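Two-component response regulator (Geobacillus stearothermophilus, PDB 6SWI) probably binds DNA through its AraC-type helix-turn-helix domain and, as the response regulator of an arabinan utilization system, is likely to control transcription of its genes. Local coordinates at residues Ile49-Ile52 with His53-Lys57; Ser40-Ile43 with Lys44-Leu47; Met60-Ala63 with Ala64-Leu68. All coordinates share one frame; numbering follows the deposited sequence.

Contact 1 of 3, residues Ile49-Ile52 with His53-Lys57; sequences ISFI and HLLTK
Thr56 OG1 donates to Ile52 O at 2.7 Å, one turn back along the helix. Thr56 N also binds Ile52 O, at 2.9 Å. The hydroxyl and the amide come from opposite faces of the carbonyl plane, so one acceptor is gripped by two donors. Thr56 OG1 lies anti to its own carbonyl carbon (chi1 -59°), which turns the hydroxyl back along the helix. The other grip is at the helix start. Ser50 is the N-cap, and its OG accepts from His53 N at 3.1 Å with an N-H...O angle of 161°. Ser50 OG sits between the backbone N and the carbonyl carbon (chi1 71°), facing the first turn. Ser50 O takes Leu54 N at 2.9 Å, and Phe51 O takes Leu55 N. With an alanine here in place of Ser50 the OG acceptor is gone, and His53 N would probably lack its capping partner, leaving the first turn more prone to fray.

Packing surrounds these bonds. In the conformers described, Ile49 CG1 lies against His53 CB, and Ile52 CG2 lies over one face of the His53 ring, 4.0 Å above its plane and offset toward the rim. These groups are on the more open side of the helix. On the buried side, Phe51 and Leu55 lie alongside each other and point the same way, with Phe51 CE1 3.8 Å from Leu55 CD2. Ile14 of helix 5-17 touches both, and Val28 of helix 25-32 also packs on Phe51. The whole is a serine N-cap opening helix 51-69, the long helix that in AraC-type DNA-binding domains links the two helix-turn-helix halves.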
loop_
_atom_site.group_PDB
_atom_site.type_symbol
_atom_site.label_atom_id
_atom_site.label_comp_id
_atom_site.label_asym_id
_atom_site.label_seq_id
_atom_site.Cartn_x
_atom_site.Cartn_y
_atom_site.Cartn_z
ATOM N N ILE A 49 4.819 -14.322 -1.645
ATOM C CA ILE A 49 5.211 -13.026 -2.170
ATOM C C ILE A 49 6.334 -12.495 -1.281
ATOM O O ILE A 49 6.365 -12.766 -0.078
ATOM C CB ILE A 49 3.946 -12.132 -2.163
ATOM C CG1 ILE A 49 4.177 -10.786 -2.823
ATOM C CG2 ILE A 49 3.390 -11.970 -0.751
ATOM C CD1 ILE A 49 2.881 -9.997 -3.023
ATOM N N SER A 50 7.256 -11.748 -1.879
ATOM C CA SER A 50 8.356 -11.168 -1.131
ATOM C C SER A 50 7.863 -10.044 -0.222
ATOM O O SER A 50 6.792 -9.468 -0.421
ATOM C CB SER A 50 9.385 -10.588 -2.090
ATOM O OG SER A 50 8.858 -9.440 -2.692
ATOM N N PHE A 51 8.688 -9.716 0.772
ATOM C CA PHE A 51 8.400 -8.589 1.652
ATOM C C PHE A 51 8.107 -7.323 0.856
ATOM O O PHE A 51 7.107 -6.641 1.101
ATOM C CB PHE A 51 9.575 -8.373 2.610
ATOM C CG PHE A 51 9.389 -7.212 3.553
ATOM C CD1 PHE A 51 9.690 -5.921 3.163
ATOM C CD2 PHE A 51 8.933 -7.426 4.840
ATOM C CE1 PHE A 51 9.522 -4.857 4.039
ATOM C CE2 PHE A 51 8.773 -6.380 5.719
ATOM C CZ PHE A 51 9.059 -5.094 5.316
ATOM N N ILE A 52 8.972 -6.975 -0.100
ATOM C CA ILE A 52 8.796 -5.719 -0.826
ATOM C C ILE A 52 7.497 -5.727 -1.622
ATOM O O ILE A 52 6.798 -4.714 -1.708
ATOM C CB ILE A 52 10.026 -5.415 -1.705
ATOM C CG1 ILE A 52 9.883 -4.041 -2.357
ATOM C CG2 ILE A 52 10.246 -6.496 -2.758
ATOM C CD1 ILE A 52 9.759 -2.937 -1.355
ATOM N N HIS A 53 7.158 -6.870 -2.228
ATOM C CA HIS A 53 5.923 -6.912 -3.000
ATOM C C HIS A 53 4.708 -6.831 -2.085
ATOM O O HIS A 53 3.726 -6.162 -2.414
ATOM C CB HIS A 53 5.884 -8.155 -3.880
ATOM C CG HIS A 53 6.897 -8.165 -4.984
ATOM N ND1 HIS A 53 7.402 -7.018 -5.562
ATOM C CD2 HIS A 53 7.499 -9.200 -5.614
ATOM C CE1 HIS A 53 8.275 -7.351 -6.498
ATOM N NE2 HIS A 53 8.351 -8.668 -6.549
ATOM N N LEU A 54 4.756 -7.499 -0.932
ATOM C CA LEU A 54 3.666 -7.407 0.034
ATOM C C LEU A 54 3.493 -5.972 0.517
ATOM O O LEU A 54 2.383 -5.430 0.545
ATOM C CB LEU A 54 3.975 -8.327 1.213
ATOM C CG LEU A 54 3.070 -8.210 2.435
ATOM C CD1 LEU A 54 1.646 -8.594 2.069
ATOM C CD2 LEU A 54 3.589 -9.071 3.575
ATOM N N LEU A 55 4.591 -5.337 0.915
ATOM C CA LEU A 55 4.521 -3.964 1.397
ATOM C C LEU A 55 4.005 -3.034 0.306
ATOM O O LEU A 55 3.158 -2.161 0.555
ATOM C CB LEU A 55 5.914 -3.539 1.850
ATOM C CG LEU A 55 6.098 -2.090 2.301
ATOM C CD1 LEU A 55 5.141 -1.738 3.433
ATOM C CD2 LEU A 55 7.539 -1.855 2.703
ATOM N N THR A 56 4.509 -3.205 -0.915
ATOM C CA THR A 56 4.059 -2.354 -2.012
ATOM C C THR A 56 2.575 -2.550 -2.285
ATOM O O THR A 56 1.847 -1.579 -2.513
ATOM C CB THR A 56 4.900 -2.616 -3.265
ATOM O OG1 THR A 56 6.281 -2.362 -2.973
ATOM C CG2 THR A 56 4.459 -1.736 -4.431
ATOM N N LYS A 57 2.107 -3.797 -2.256
ATOM C CA LYS A 57 0.694 -4.052 -2.494
ATOM C C LYS A 57 -0.173 -3.363 -1.449
ATOM O O LYS A 57 -1.176 -2.725 -1.792
ATOM C CB LYS A 57 0.416 -5.550 -2.520
ATOM C CG LYS A 57 -1.037 -5.861 -2.811
ATOM C CD LYS A 57 -1.220 -7.314 -3.174
ATOM C CE LYS A 57 -0.730 -8.210 -2.057
ATOM N NZ LYS A 57 -0.887 -9.638 -2.414
#

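Contact 2 of 3, residues Ser40-Ile43 with Lys44-Leu47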
loop_
_atom_site.group_PDB
_atom_site.type_symbol
_atom_site.label_atom_id
_atom_site.label_comp_id
_atom_site.label_asym_id
_atom_site.label_seq_id
_atom_site.Cartn_x
_atom_site.Cartn_y
_atom_site.Cartn_z
ATOM N N SER A 40 12.811 -13.187 5.386
ATOM C CA SER A 40 12.508 -13.097 3.961
ATOM C C SER A 40 12.023 -14.430 3.429
ATOM O O SER A 40 11.038 -14.495 2.680
ATOM C CB SER A 40 13.765 -12.671 3.206
ATOM O OG SER A 40 13.510 -12.473 1.823
ATOM N N ARG A 41 12.715 -15.510 3.797
ATOM C CA ARG A 41 12.350 -16.829 3.305
ATOM C C ARG A 41 10.988 -17.250 3.814
ATOM O O ARG A 41 10.198 -17.843 3.068
ATOM C CB ARG A 41 13.377 -17.856 3.759
ATOM C CG ARG A 41 14.697 -17.752 3.058
ATOM C CD ARG A 41 15.613 -18.898 3.472
ATOM N NE ARG A 41 14.931 -20.174 3.276
ATOM C CZ ARG A 41 14.374 -20.891 4.245
ATOM N NH1 ARG A 41 14.439 -20.483 5.505
ATOM N NH2 ARG A 41 13.745 -22.017 3.949
ATOM N N MET A 42 10.695 -16.976 5.085
ATOM C CA MET A 42 9.434 -17.445 5.644
ATOM C C MET A 42 8.257 -16.664 5.078
ATOM O O MET A 42 7.200 -17.245 4.812
ATOM C CB MET A 42 9.459 -17.359 7.160
ATOM C CG MET A 42 10.497 -18.283 7.747
ATOM S SD MET A 42 10.099 -20.001 7.560
ATOM C CE MET A 42 8.944 -20.103 8.902
ATOM N N ILE A 43 8.420 -15.352 4.870
ATOM C CA ILE A 43 7.371 -14.577 4.217
ATOM C C ILE A 43 7.087 -15.137 2.830
ATOM O O ILE A 43 5.930 -15.361 2.454
ATOM C CB ILE A 43 7.754 -13.087 4.179
ATOM C CG1 ILE A 43 7.732 -12.512 5.597
ATOM C CG2 ILE A 43 6.843 -12.306 3.222
ATOM C CD1 ILE A 43 8.220 -11.084 5.685
ATOM N N LYS A 44 8.139 -15.387 2.053
ATOM C CA LYS A 44 7.947 -15.892 0.703
ATOM C C LYS A 44 7.312 -17.272 0.726
ATOM O O LYS A 44 6.425 -17.568 -0.078
ATOM C CB LYS A 44 9.287 -15.904 -0.036
ATOM C CG LYS A 44 9.242 -16.500 -1.436
ATOM C CD LYS A 44 8.323 -15.687 -2.337
ATOM C CE LYS A 44 8.602 -15.944 -3.811
ATOM N NZ LYS A 44 10.056 -15.881 -4.132
ATOM N N GLN A 45 7.730 -18.121 1.661
ATOM C CA GLN A 45 7.219 -19.482 1.698
ATOM C C GLN A 45 5.746 -19.519 2.069
ATOM O O GLN A 45 4.980 -20.310 1.512
ATOM C CB GLN A 45 8.034 -20.295 2.698
ATOM C CG GLN A 45 7.558 -21.722 2.863
ATOM C CD GLN A 45 8.140 -22.378 4.093
ATOM O OE1 GLN A 45 9.350 -22.583 4.184
ATOM N NE2 GLN A 45 7.283 -22.710 5.051
ATOM N N GLU A 46 5.332 -18.676 3.013
ATOM C CA GLU A 46 3.978 -18.759 3.542
ATOM C C GLU A 46 2.998 -17.846 2.824
ATOM O O GLU A 46 1.836 -18.214 2.636
ATOM C CB GLU A 46 3.980 -18.465 5.036
ATOM C CG GLU A 46 4.843 -19.446 5.802
ATOM C CD GLU A 46 4.617 -19.411 7.291
ATOM O OE1 GLU A 46 3.583 -18.861 7.733
ATOM O OE2 GLU A 46 5.489 -19.941 8.013
ATOM N N LEU A 47 3.444 -16.667 2.415
ATOM C CA LEU A 47 2.589 -15.728 1.707
ATOM C C LEU A 47 2.751 -15.791 0.196
ATOM O O LEU A 47 1.922 -15.226 -0.522
ATOM C CB LEU A 47 2.830 -14.300 2.206
ATOM C CG LEU A 47 2.492 -14.062 3.679
ATOM C CD1 LEU A 47 2.872 -12.662 4.116
ATOM C CD2 LEU A 47 1.013 -14.298 3.910
#
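Met42 and Glu46 lie side by side and point the same way. Met42 CE comes to 3.6 Å from Glu46 OE2, a methyl against a carboxylate oxygen. The methionine chain is bent at both chi2 (-69°) and chi3 (-79°), and this curls its methyl round toward the acid. One residue further along, Ile43 CG2 meets Leu47 CD1 at 4.1 Å, the two side chains crossing at a slant.

The helix backbone sets this spacing. Lys44 N bonds to Ser40 O at 3.1 Å and Gln45 N to Arg41 O at 2.9 Å. Glu46 N bonds to Met42 O, and Leu47 N to Ile43 O at 2.8 Å. Each of these bonds joins residues four apart, as do the two side-chain pairs. Glu46 CG passes 3.4 Å from Met42 O, and the chain then runs out extended.

Outside partners surround these side chains, and Ser4 holds the end of Glu46. Glu46 OE2 is hydrogen-bonded to Ser4 OG, and Val7 of helix 5-17 touches Met42, Glu46 and Leu47. Ile43 packs on Phe51, and Leu47 on Leu54, both of helix 51-69. These are i to i+4 pairs on the last turns of helix 36-47, probably the recognition helix of the first helix-turn-helix motif.

Contact 3 of 3, residues Met60-Ala63 with Ala64-Leu68; sequences MEKA and AELLL
Lys62 NZ and Glu65 OE1 form a salt bridge of 2.8 Å across one turn of the helix. The ammonium meets OE1 on its syn side, 29° out of the carboxylate plane. The lysine bends at chi2 (65°), which swings its end along the helix toward the acid. Lys62 CE passes Glu65 OE1 at 3.5 Å. This is the looser side, with Glu65 exposed, though the Lys62 chain still lies against Phe18 and Val81.

The other side is closely packed. Ala63 and Ala64 are buried, and their small side chains probably allow a close approach of the neighbouring helices. Leu67 CG folds back to 3.3 Å from Ala63 O, which also accepts Leu67 N at 2.8 Å. Leu66 CG lies 3.5 Å from Lys62 O. Leu66 N is bonded to Lys62 O at 2.9 Å, so each leucine leans on the carbonyl that receives its own amide.

Three helices cover the packed side. Ile77 of helix 74-80 touches Ala63, Leu66 and Leu67. From helix 86-97, Phe89 reaches Ala63, while Phe93 reaches Met60 and Leu67. Tyr104 of helix 101-108 packs on Ala64 and Leu67, so helices 74-80, 86-97 and 101-108 all pack against this part of helix 51-69.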
loop_
_atom_site.group_PDB
_atom_site.type_symbol
_atom_site.label_atom_id
_atom_site.label_comp_id
_atom_site.label_asym_id
_atom_site.label_seq_id
_atom_site.Cartn_x
_atom_site.Cartn_y
_atom_site.Cartn_z
ATOM N N MET A 60 -0.165 0.406 -2.182
ATOM C CA MET A 60 -0.907 0.842 -3.359
ATOM C C MET A 60 -2.406 0.682 -3.155
ATOM O O MET A 60 -3.195 1.503 -3.644
ATOM C CB MET A 60 -0.411 0.091 -4.597
ATOM C CG MET A 60 1.057 0.379 -4.953
ATOM S SD MET A 60 1.414 2.136 -5.244
ATOM C CE MET A 60 2.300 2.582 -3.765
ATOM N N GLU A 61 -2.821 -0.346 -2.416
ATOM C CA GLU A 61 -4.243 -0.472 -2.125
ATOM C C GLU A 61 -4.731 0.636 -1.190
ATOM O O GLU A 61 -5.839 1.153 -1.367
ATOM C CB GLU A 61 -4.575 -1.875 -1.632
ATOM C CG GLU A 61 -4.210 -2.942 -2.672
ATOM C CD GLU A 61 -5.331 -3.237 -3.664
ATOM O OE1 GLU A 61 -5.916 -2.277 -4.214
ATOM O OE2 GLU A 61 -5.605 -4.431 -3.916
ATOM N N LYS A 62 -3.912 1.043 -0.213
ATOM C CA LYS A 62 -4.283 2.197 0.607
ATOM C C LYS A 62 -4.334 3.465 -0.234
ATOM O O LYS A 62 -5.232 4.301 -0.066
ATOM C CB LYS A 62 -3.305 2.384 1.764
ATOM C CG LYS A 62 -3.642 3.569 2.648
ATOM C CD LYS A 62 -4.974 3.344 3.342
ATOM C CE LYS A 62 -5.259 4.433 4.331
ATOM N NZ LYS A 62 -6.474 4.125 5.141
ATOM N N ALA A 63 -3.375 3.622 -1.145
ATOM C CA ALA A 63 -3.380 4.794 -2.012
ATOM C C ALA A 63 -4.638 4.834 -2.860
ATOM O O ALA A 63 -5.240 5.896 -3.042
ATOM C CB ALA A 63 -2.145 4.791 -2.910
ATOM N N ALA A 64 -5.035 3.690 -3.413
ATOM C CA ALA A 64 -6.257 3.635 -4.202
ATOM C C ALA A 64 -7.455 4.058 -3.369
ATOM O O ALA A 64 -8.317 4.812 -3.838
ATOM C CB ALA A 64 -6.438 2.227 -4.752
ATOM N N GLU A 65 -7.519 3.597 -2.121
ATOM C CA GLU A 65 -8.601 4.005 -1.232
ATOM C C GLU A 65 -8.614 5.517 -1.045
ATOM O O GLU A 65 -9.669 6.157 -1.144
ATOM C CB GLU A 65 -8.436 3.295 0.107
ATOM C CG GLU A 65 -9.400 3.730 1.170
ATOM C CD GLU A 65 -9.044 3.118 2.498
ATOM O OE1 GLU A 65 -8.588 3.863 3.388
ATOM O OE2 GLU A 65 -9.206 1.889 2.635
ATOM N N LEU A 66 -7.447 6.107 -0.771
ATOM C CA LEU A 66 -7.378 7.552 -0.560
ATOM C C LEU A 66 -7.719 8.323 -1.826
ATOM O O LEU A 66 -8.314 9.403 -1.751
ATOM C CB LEU A 66 -5.989 7.943 -0.057
ATOM C CG LEU A 66 -5.645 7.461 1.355
ATOM C CD1 LEU A 66 -4.171 7.668 1.626
ATOM C CD2 LEU A 66 -6.475 8.183 2.388
ATOM N N LEU A 67 -7.361 7.795 -2.994
ATOM C CA LEU A 67 -7.684 8.477 -4.239
ATOM C C LEU A 67 -9.187 8.566 -4.442
ATOM O O LEU A 67 -9.681 9.553 -4.996
ATOM C CB LEU A 67 -7.051 7.749 -5.427
ATOM C CG LEU A 67 -5.535 7.948 -5.568
ATOM C CD1 LEU A 67 -4.945 6.941 -6.525
ATOM C CD2 LEU A 67 -5.213 9.356 -6.043
ATOM N N LEU A 68 -9.933 7.555 -4.003
ATOM C CA LEU A 68 -11.365 7.533 -4.249
ATOM C C LEU A 68 -12.176 8.147 -3.122
ATOM O O LEU A 68 -13.275 8.655 -3.370
ATOM C CB LEU A 68 -11.835 6.099 -4.478
ATOM C CG LEU A 68 -11.137 5.434 -5.662
ATOM C CD1 LEU A 68 -11.774 4.089 -5.981
ATOM C CD2 LEU A 68 -11.102 6.337 -6.901
#

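Overall arrangement
From the N terminus the order is contact 2, contact 1, contact 3. They run in series and none encloses or crosses another. Each closes only a helical turn or, in contact 1, a capped helix start. Contact 2 ends helix 36-47, and contact 1 starts helix 51-69 just after it. These two touch: Ile43 CD1 packs on Phe51 CD2 at 3.8 Å, joining the two helices across the short turn, with helix 5-17 against both. Contact 3 lies further along helix 51-69, its centre about 16 Å from that of contact 1 and about 26 Å from that of contact 2. Helix 51-69 thus ties the N-terminal bundle to helices 74-80, 86-97 and 101-108.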